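Local atomic coordinates of tubulin-like protein CetZ1 (Haloferax volcanii, PDB entry 4B46), a protein that binds and probably hydrolyses GTP as a tubulin-like cytoskeletal protein, and controls cell shape, being essential for the rod-shaped cells needed for efficient swimming. Residues E85-I90 against R125-P130; G139-G144 against A171-G176; T156-R159 against N163-V166. One frame throughout, in Å; residues are numbered along the deposited sequence.

Interaction 1 (E85-I90 against R125-P130); sequences EVQGAI and RIYTEP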
loop_
_atom_site.group_PDB
_atom_site.type_symbol
_atom_site.label_atom_id
_atom_site.label_comp_id
_atom_site.label_asym_id
_atom_site.label_seq_id
_atom_site.Cartn_x
_atom_site.Cartn_y
_atom_site.Cartn_z
ATOM N N GLU A 85 10.398 21.287 4.120
ATOM C CA GLU A 85 11.501 20.373 4.422
ATOM C C GLU A 85 11.339 19.088 3.624
ATOM O O GLU A 85 12.300 18.542 3.079
ATOM C CB GLU A 85 11.549 20.030 5.911
ATOM C CG GLU A 85 12.057 21.138 6.796
ATOM C CD GLU A 85 12.355 20.647 8.199
ATOM O OE1 GLU A 85 11.403 20.445 8.983
ATOM O OE2 GLU A 85 13.545 20.455 8.520
ATOM N N VAL A 86 10.108 18.597 3.580
ATOM C CA VAL A 86 9.810 17.392 2.835
ATOM C C VAL A 86 10.034 17.649 1.346
ATOM O O VAL A 86 10.689 16.859 0.662
ATOM C CB VAL A 86 8.373 16.926 3.080
ATOM C CG1 VAL A 86 8.121 15.601 2.351
ATOM C CG2 VAL A 86 8.122 16.783 4.576
ATOM N N GLN A 87 9.517 18.776 0.862
ATOM C CA GLN A 87 9.642 19.136 -0.550
ATOM C C GLN A 87 11.103 19.296 -0.955
ATOM O O GLN A 87 11.479 19.002 -2.094
ATOM C CB GLN A 87 8.859 20.414 -0.871
ATOM C CG GLN A 87 8.750 20.705 -2.372
ATOM C CD GLN A 87 8.184 19.524 -3.156
ATOM O OE1 GLN A 87 7.219 18.877 -2.734
ATOM N NE2 GLN A 87 8.803 19.221 -4.293
ATOM N N GLY A 88 11.919 19.759 -0.015
ATOM C CA GLY A 88 13.347 19.869 -0.226
ATOM C C GLY A 88 13.928 18.547 -0.686
ATOM O O GLY A 88 14.673 18.498 -1.662
ATOM N N ALA A 89 13.562 17.472 0.007
ATOM C CA ALA A 89 14.007 16.118 -0.337
ATOM C C ALA A 89 13.386 15.577 -1.621
ATOM O O ALA A 89 14.034 14.854 -2.376
ATOM C CB ALA A 89 13.701 15.171 0.793
ATOM N N ILE A 90 12.114 15.887 -1.837
ATOM C CA ILE A 90 11.416 15.458 -3.038
ATOM C C ILE A 90 12.015 16.131 -4.282
ATOM O O ILE A 90 12.012 15.557 -5.377
ATOM C CB ILE A 90 9.903 15.737 -2.923
ATOM C CG1 ILE A 90 9.308 14.916 -1.777
ATOM C CG2 ILE A 90 9.177 15.392 -4.213
ATOM C CD1 ILE A 90 7.866 15.226 -1.499
ATOM N N ARG A 125 -1.164 18.894 -5.513
ATOM C CA ARG A 125 -1.227 20.317 -5.799
ATOM C C ARG A 125 -0.115 20.768 -6.749
ATOM O O ARG A 125 -0.292 21.708 -7.527
ATOM C CB ARG A 125 -1.129 21.091 -4.487
ATOM C CG ARG A 125 -2.109 22.216 -4.350
ATOM C CD ARG A 125 -2.281 22.604 -2.884
ATOM N NE ARG A 125 -3.067 23.821 -2.748
ATOM C CZ ARG A 125 -2.555 25.005 -2.449
ATOM N NH1 ARG A 125 -1.253 25.128 -2.229
ATOM N NH2 ARG A 125 -3.349 26.062 -2.355
ATOM N N ILE A 126 1.038 20.112 -6.681
ATOM C CA ILE A 126 2.177 20.561 -7.479
ATOM C C ILE A 126 2.572 19.604 -8.607
ATOM O O ILE A 126 3.214 20.026 -9.570
ATOM C CB ILE A 126 3.417 20.907 -6.600
ATOM C CG1 ILE A 126 4.214 19.649 -6.266
ATOM C CG2 ILE A 126 2.992 21.647 -5.318
ATOM C CD1 ILE A 126 5.366 19.905 -5.319
ATOM N N TYR A 127 2.195 18.329 -8.491
ATOM C CA TYR A 127 2.499 17.350 -9.534
ATOM C C TYR A 127 1.228 16.858 -10.216
ATOM O O TYR A 127 0.144 16.926 -9.643
ATOM C CB TYR A 127 3.265 16.146 -8.970
ATOM C CG TYR A 127 4.599 16.494 -8.358
ATOM C CD1 TYR A 127 5.627 17.026 -9.133
ATOM C CD2 TYR A 127 4.837 16.286 -7.006
ATOM C CE1 TYR A 127 6.852 17.351 -8.572
ATOM C CE2 TYR A 127 6.056 16.602 -6.435
ATOM C CZ TYR A 127 7.059 17.129 -7.219
ATOM O OH TYR A 127 8.267 17.440 -6.648
ATOM N N THR A 128 1.370 16.354 -11.438
ATOM C CA THR A 128 0.224 15.866 -12.196
ATOM C C THR A 128 0.163 14.342 -12.303
ATOM O O THR A 128 -0.816 13.802 -12.807
ATOM C CB THR A 128 0.173 16.484 -13.611
ATOM O OG1 THR A 128 1.441 16.309 -14.255
ATOM C CG2 THR A 128 -0.134 17.971 -13.532
ATOM N N GLU A 129 1.200 13.647 -11.848
ATOM C CA GLU A 129 1.152 12.183 -11.797
ATOM C C GLU A 129 0.163 11.738 -10.711
ATOM O O GLU A 129 -0.090 12.486 -9.771
ATOM C CB GLU A 129 2.536 11.595 -11.491
ATOM C CG GLU A 129 3.565 11.749 -12.609
ATOM C CD GLU A 129 4.338 13.046 -12.520
ATOM O OE1 GLU A 129 4.045 13.851 -11.609
ATOM O OE2 GLU A 129 5.247 13.248 -13.357
ATOM N N PRO A 130 -0.398 10.522 -10.836
ATOM C CA PRO A 130 -1.290 10.027 -9.770
ATOM C C PRO A 130 -0.584 9.950 -8.417
ATOM O O PRO A 130 0.610 9.647 -8.366
ATOM C CB PRO A 130 -1.650 8.610 -10.237
ATOM C CG PRO A 130 -1.446 8.626 -11.726
ATOM C CD PRO A 130 -0.284 9.570 -11.956
#
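Tyr127 OH takes a hydrogen bond from Gln87 NE2 at 3.0 Å, with an N-H...O angle of 152° and the hydroxyl lying almost in the plane of the amide. The two side chains reach toward each other, each from its own segment, and the amide and ring planes stand 48° apart. Gln87 gets there because CG is anti to the backbone N (chi1 -170°) and the chain then bends at chi2. Its amide is held at both ends: NE2 also bonds Asp91 OD1, and OE1 accepts from His122 NE2, which should fix which way round the amide sits. Both segments belong to the GTPase domain of the tubulin/FtsZ fold. Helix 83-90 here meets the point where helix 111-126 ends, the helix giving way at Tyr127 before strand 131-137. Ile90 CG2 comes in obliquely to the phenol, 3.3 Å from Tyr127 OH and 4.0 Å from Tyr127 CE2, while the Tyr127 ring also stacks with Phe101. On the more exposed side Ile126 CD1 rests against the amide of Gln87, 3.3 Å from Gln87 OE1, and Ile126 CG1 lies 3.5 Å above the plane of the Tyr127 ring, toward its rim.

Interaction 2 (G139-G144 against A171-G176); sequences GSDEGG and AWRKTG. With GDP (guanosine-5'-diphosphate), chain B.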
loop_
_atom_site.group_PDB
_atom_site.type_symbol
_atom_site.label_atom_id
_atom_site.label_comp_id
_atom_site.label_asym_id
_atom_site.label_seq_id
_atom_site.Cartn_x
_atom_site.Cartn_y
_atom_site.Cartn_z
ATOM N N GLY A 139 -4.066 -2.805 14.761
ATOM C CA GLY A 139 -4.635 -3.988 15.381
ATOM C C GLY A 139 -5.630 -3.552 16.427
ATOM O O GLY A 139 -5.424 -2.547 17.108
ATOM N N SER A 140 -6.706 -4.311 16.568
ATOM C CA SER A 140 -7.742 -3.999 17.546
ATOM C C SER A 140 -7.252 -4.175 18.979
ATOM O O SER A 140 -7.913 -3.746 19.911
ATOM C CB SER A 140 -8.988 -4.860 17.310
ATOM O OG SER A 140 -8.663 -6.240 17.353
ATOM N N ASP A 141 -6.090 -4.798 19.147
ATOM C CA ASP A 141 -5.493 -4.965 20.470
ATOM C C ASP A 141 -4.653 -3.754 20.924
ATOM O O ASP A 141 -4.227 -3.695 22.076
ATOM C CB ASP A 141 -4.641 -6.243 20.506
ATOM C CG ASP A 141 -3.603 -6.294 19.384
ATOM O OD1 ASP A 141 -3.785 -5.610 18.343
ATOM O OD2 ASP A 141 -2.602 -7.029 19.550
ATOM N N GLU A 142 -4.425 -2.790 20.034
ATOM C CA GLU A 142 -3.550 -1.658 20.364
ATOM C C GLU A 142 -4.142 -0.712 21.389
ATOM O O GLU A 142 -3.443 -0.257 22.289
ATOM C CB GLU A 142 -3.141 -0.880 19.106
ATOM C CG GLU A 142 -2.397 -1.726 18.094
ATOM C CD GLU A 142 -1.815 -0.902 16.964
ATOM O OE1 GLU A 142 -1.306 0.202 17.236
ATOM O OE2 GLU A 142 -1.876 -1.362 15.811
ATOM N N GLY A 143 -5.427 -0.404 21.250
ATOM C CA GLY A 143 -6.073 0.503 22.185
ATOM C C GLY A 143 -7.005 1.450 21.455
ATOM O O GLY A 143 -6.815 1.730 20.276
ATOM N N GLY A 144 -8.029 1.930 22.148
ATOM C CA GLY A 144 -9.017 2.796 21.530
ATOM C C GLY A 144 -8.476 4.062 20.884
ATOM O O GLY A 144 -8.998 4.510 19.863
ATOM N N ALA A 171 -6.271 -7.810 10.630
ATOM C CA ALA A 171 -6.573 -9.063 9.937
ATOM C C ALA A 171 -5.337 -9.943 9.822
ATOM O O ALA A 171 -5.431 -11.106 9.448
ATOM C CB ALA A 171 -7.138 -8.778 8.543
ATOM N N TRP A 172 -4.173 -9.377 10.120
ATOM C CA TRP A 172 -2.918 -10.086 9.915
ATOM C C TRP A 172 -2.103 -10.226 11.207
ATOM O O TRP A 172 -0.889 -10.431 11.166
ATOM C CB TRP A 172 -2.094 -9.378 8.841
ATOM C CG TRP A 172 -2.756 -9.423 7.481
ATOM C CD1 TRP A 172 -3.721 -8.589 7.014
ATOM C CD2 TRP A 172 -2.499 -10.370 6.438
ATOM N NE1 TRP A 172 -4.086 -8.957 5.738
ATOM C CE2 TRP A 172 -3.342 -10.041 5.358
ATOM C CE3 TRP A 172 -1.638 -11.464 6.313
ATOM C CZ2 TRP A 172 -3.352 -10.769 4.166
ATOM C CZ3 TRP A 172 -1.644 -12.180 5.133
ATOM C CH2 TRP A 172 -2.494 -11.829 4.072
ATOM N N ARG A 173 -2.768 -10.116 12.350
ATOM C CA ARG A 173 -2.061 -10.191 13.629
ATOM C C ARG A 173 -1.334 -11.520 13.818
ATOM O O ARG A 173 -1.801 -12.571 13.380
ATOM C CB ARG A 173 -3.014 -9.916 14.796
ATOM C CG ARG A 173 -3.288 -8.442 14.999
ATOM C CD ARG A 173 -4.737 -8.167 15.339
ATOM N NE ARG A 173 -5.114 -8.647 16.655
ATOM C CZ ARG A 173 -6.219 -9.339 16.908
ATOM N NH1 ARG A 173 -7.058 -9.643 15.923
ATOM N NH2 ARG A 173 -6.481 -9.729 18.146
ATOM N N LYS A 174 -0.168 -11.456 14.449
ATOM C CA LYS A 174 0.624 -12.649 14.712
ATOM C C LYS A 174 0.651 -12.850 16.231
ATOM O O LYS A 174 1.292 -12.094 16.961
ATOM C CB LYS A 174 2.027 -12.487 14.119
ATOM C CG LYS A 174 2.028 -11.673 12.814
ATOM C CD LYS A 174 2.810 -12.342 11.687
ATOM C CE LYS A 174 1.915 -13.092 10.693
ATOM N NZ LYS A 174 1.125 -12.215 9.745
ATOM N N THR A 175 -0.071 -13.860 16.699
ATOM C CA THR A 175 -0.403 -13.969 18.120
ATOM C C THR A 175 0.748 -14.298 19.073
ATOM O O THR A 175 1.016 -13.540 20.009
ATOM C CB THR A 175 -1.573 -14.946 18.352
ATOM O OG1 THR A 175 -2.777 -14.368 17.833
ATOM C CG2 THR A 175 -1.754 -15.233 19.841
ATOM N N GLY A 176 1.428 -15.414 18.841
ATOM C CA GLY A 176 2.429 -15.892 19.784
ATOM C C GLY A 176 3.678 -15.034 19.857
ATOM O O GLY A 176 4.574 -15.281 20.665
HETATM P PB GDP B . 3.884 7.392 13.952
HETATM O O1B GDP B . 3.505 8.403 14.997
HETATM O O2B GDP B . 5.377 7.334 13.722
HETATM O O3B GDP B . 3.142 7.730 12.685
HETATM O O3A GDP B . 3.371 6.002 14.554
HETATM P PA GDP B . 3.889 4.566 14.077
HETATM O O1A GDP B . 4.168 4.530 12.613
HETATM O O2A GDP B . 5.066 4.148 14.913
HETATM O "O5'" GDP B . 2.613 3.656 14.466
HETATM C "C5'" GDP B . 1.376 3.937 13.808
HETATM C "C4'" GDP B . 0.611 2.642 13.605
HETATM O "O4'" GDP B . 1.280 1.830 12.655
HETATM C "C3'" GDP B . 0.599 1.783 14.854
HETATM O "O3'" GDP B . -0.534 2.151 15.628
HETATM C "C2'" GDP B . 0.510 0.357 14.330
HETATM O "O2'" GDP B . -0.839 0.030 13.993
HETATM C "C1'" GDP B . 1.190 0.429 12.997
HETATM N N9 GDP B . 2.595 0.005 12.935
HETATM C C8 GDP B . 3.628 0.470 13.667
HETATM N N7 GDP B . 4.792 -0.102 13.256
HETATM C C5 GDP B . 4.494 -0.920 12.216
HETATM C C6 GDP B . 5.236 -1.809 11.296
HETATM O O6 GDP B . 6.484 -1.955 11.385
HETATM N N1 GDP B . 4.526 -2.464 10.370
HETATM C C2 GDP B . 3.192 -2.347 10.239
HETATM N N2 GDP B . 2.564 -3.063 9.278
HETATM N N3 GDP B . 2.449 -1.547 11.036
HETATM C C4 GDP B . 3.044 -0.829 12.011
#
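Arg173 reaches from the 171-176 loop to the turn at 139-144, and its chain can be followed outward. From CB, CG leaves anti to the carbonyl carbon (chi1 -79°), and bends at chi2 and chi3 carry the rest across to the turn. Arg173 CD passes Gly139 CA at 4.2 Å. Arg173 NE then comes to 3.7 Å from Asp141 OD1, a long salt bridge in which the carboxylate and guanidinium planes are 62° apart, so the attraction is probably loose and mainly electrostatic. At the tip, Ser140 OG sits over the centre of one guanidinium face, 4.0 Å from Arg173 CZ; that hydroxyl is hydrogen-bonded to Asp170 OD1, with which Arg173 NH1 makes a weak, long ion pair.

The turn is a type I beta turn from Gly139 to Glu142, closed by Glu142 N to Gly139 O, and it presents Glu142 to the nucleotide. Glu142 OE1 accepts from O3' of GDP at 2.6 Å and Glu142 OE2 from O2' at 2.5 Å, a two-pronged hold on the ribose. Gly139 N donates to Glu142 OE2 as well (2.8 Å), which probably helps position the carboxylate.

Strand 131-137 runs into the turn and helix 144-160 leaves it; the Arg173 loop links strand 163-168 to helix 179-198, whose Tyr183 touches Glu142.

Interaction 3 (T156-R159 against N163-V166); sequences TFVR and NLLV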
loop_
_atom_site.group_PDB
_atom_site.type_symbol
_atom_site.label_atom_id
_atom_site.label_comp_id
_atom_site.label_asym_id
_atom_site.label_seq_id
_atom_site.Cartn_x
_atom_site.Cartn_y
_atom_site.Cartn_z
ATOM N N THR A 156 -9.643 11.562 6.119
ATOM C CA THR A 156 -8.931 12.627 5.413
ATOM C C THR A 156 -8.069 12.061 4.300
ATOM O O THR A 156 -8.072 12.573 3.179
ATOM C CB THR A 156 -8.033 13.435 6.371
ATOM O OG1 THR A 156 -8.802 13.843 7.501
ATOM C CG2 THR A 156 -7.477 14.681 5.670
ATOM N N PHE A 157 -7.322 11.008 4.619
ATOM C CA PHE A 157 -6.405 10.380 3.659
ATOM C C PHE A 157 -7.121 9.934 2.372
ATOM O O PHE A 157 -6.628 10.161 1.260
ATOM C CB PHE A 157 -5.743 9.168 4.321
ATOM C CG PHE A 157 -4.418 8.779 3.730
ATOM C CD1 PHE A 157 -3.806 9.557 2.761
ATOM C CD2 PHE A 157 -3.769 7.642 4.175
ATOM C CE1 PHE A 157 -2.573 9.194 2.232
ATOM C CE2 PHE A 157 -2.541 7.269 3.648
ATOM C CZ PHE A 157 -1.946 8.051 2.665
ATOM N N VAL A 158 -8.281 9.296 2.527
ATOM C CA VAL A 158 -8.989 8.737 1.378
ATOM C C VAL A 158 -9.434 9.853 0.438
ATOM O O VAL A 158 -9.514 9.666 -0.775
ATOM C CB VAL A 158 -10.183 7.833 1.811
ATOM C CG1 VAL A 158 -11.342 8.670 2.318
ATOM C CG2 VAL A 158 -10.635 6.935 0.657
ATOM N N ARG A 159 -9.684 11.029 1.000
ATOM C CA ARG A 159 -10.132 12.167 0.216
ATOM C C ARG A 159 -8.993 12.900 -0.493
ATOM O O ARG A 159 -9.236 13.666 -1.424
ATOM C CB ARG A 159 -10.926 13.138 1.097
ATOM C CG ARG A 159 -12.351 12.675 1.386
ATOM C CD ARG A 159 -12.923 13.363 2.617
ATOM N NE ARG A 159 -14.303 12.967 2.905
ATOM C CZ ARG A 159 -14.663 11.817 3.477
ATOM N NH1 ARG A 159 -13.748 10.919 3.816
ATOM N NH2 ARG A 159 -15.946 11.561 3.702
ATOM N N ASN A 163 -6.358 7.186 -4.934
ATOM C CA ASN A 163 -6.864 5.895 -4.488
ATOM C C ASN A 163 -6.118 5.508 -3.225
ATOM O O ASN A 163 -4.916 5.737 -3.102
ATOM C CB ASN A 163 -6.668 4.812 -5.564
ATOM C CG ASN A 163 -7.530 3.571 -5.318
ATOM O OD1 ASN A 163 -7.344 2.839 -4.330
ATOM N ND2 ASN A 163 -8.479 3.330 -6.223
ATOM N N LEU A 164 -6.834 4.934 -2.273
ATOM C CA LEU A 164 -6.199 4.522 -1.037
ATOM C C LEU A 164 -6.167 3.004 -0.956
ATOM O O LEU A 164 -7.193 2.368 -0.759
ATOM C CB LEU A 164 -6.926 5.119 0.172
ATOM C CG LEU A 164 -6.335 4.681 1.513
ATOM C CD1 LEU A 164 -4.878 5.147 1.626
ATOM C CD2 LEU A 164 -7.183 5.207 2.667
ATOM N N LEU A 165 -4.985 2.435 -1.161
ATOM C CA LEU A 165 -4.761 1.014 -0.969
ATOM C C LEU A 165 -4.656 0.791 0.531
ATOM O O LEU A 165 -3.968 1.545 1.220
ATOM C CB LEU A 165 -3.441 0.571 -1.620
ATOM C CG LEU A 165 -3.118 0.671 -3.132
ATOM C CD1 LEU A 165 -3.822 -0.401 -3.933
ATOM C CD2 LEU A 165 -3.390 2.032 -3.746
ATOM N N VAL A 166 -5.317 -0.244 1.036
ATOM C CA VAL A 166 -5.366 -0.468 2.484
ATOM C C VAL A 166 -4.815 -1.840 2.869
ATOM O O VAL A 166 -5.098 -2.852 2.214
ATOM C CB VAL A 166 -6.807 -0.299 3.024
ATOM C CG1 VAL A 166 -6.895 -0.609 4.542
ATOM C CG2 VAL A 166 -7.328 1.098 2.723
#
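Leu164 sets one methyl, CD1, over a face of the Phe157 ring and the other, CD2, against Val158, so a single side chain of the strand spans two consecutive residues of the helix. The CD1 contact is the closer one. It is a CH-pi interaction, 4.0 Å from Leu164 CD1 to the centroid of the Phe157 ring and 25° off the ring normal. Leu164 CD1 is displaced toward the rim, 3.7 Å from Phe157 CD2, and the two side chains cross at about a right angle. With CG anti to the backbone N of Leu164 (chi1 178°), the branch is carried out toward the helix and its two methyls divide between ring and valine.

The contact lies where the helix of a beta-alpha-beta unit hands over to its second strand: strand 131-137, helix 144-160, then strand 163-168, parallel to the first. On the buried side, Phe157 also packs on Ala116 and Pro117 of helix 111-126 and on Leu107, so its side chain contacts that helix as well as the strand.

The looser side is at Val158, which is partly exposed. There Leu164 CD2 stands 4.1 Å from Val158 CB, and Leu164 CB is 4.2 Å from Val158 CG2. Val158 also leans on Val228 of the neighbouring strand 228-237. An alanine in place of Leu164 would remove both methyls, and is likely to deprive the Phe157 face of its CH-pi partner and open a gap beside Val158.

Everything that crosses between the two segments is carbon on carbon. The helix is therefore held to the strand here by shape and burial of apolar surface, while the backbone of Leu164 hydrogen-bonds to Gly227 and Ser229, just before and within the neighbouring strand 228-237.

Overall arrangement
All three contacts lie within the GTPase domain, but only interaction 2 touches the nucleotide directly, through Glu142. Interactions 2 and 3 are joined by one beta-alpha-beta unit: helix 144-160 starts at the turn of interaction 2 and ends at interaction 3, and strand 163-168 then runs back toward the 171-176 loop, the two centres being about 21 Å apart. The side chain of Phe157 in interaction 3 is about 11 Å from GDP. Interaction 1 is remote from the nucleotide site, on the opposite side of the chain's centre from interaction 2, with about 34 Å between their centres. Interaction 3 comes within about 7 Å of each of the others at the nearest atoms, without touching either.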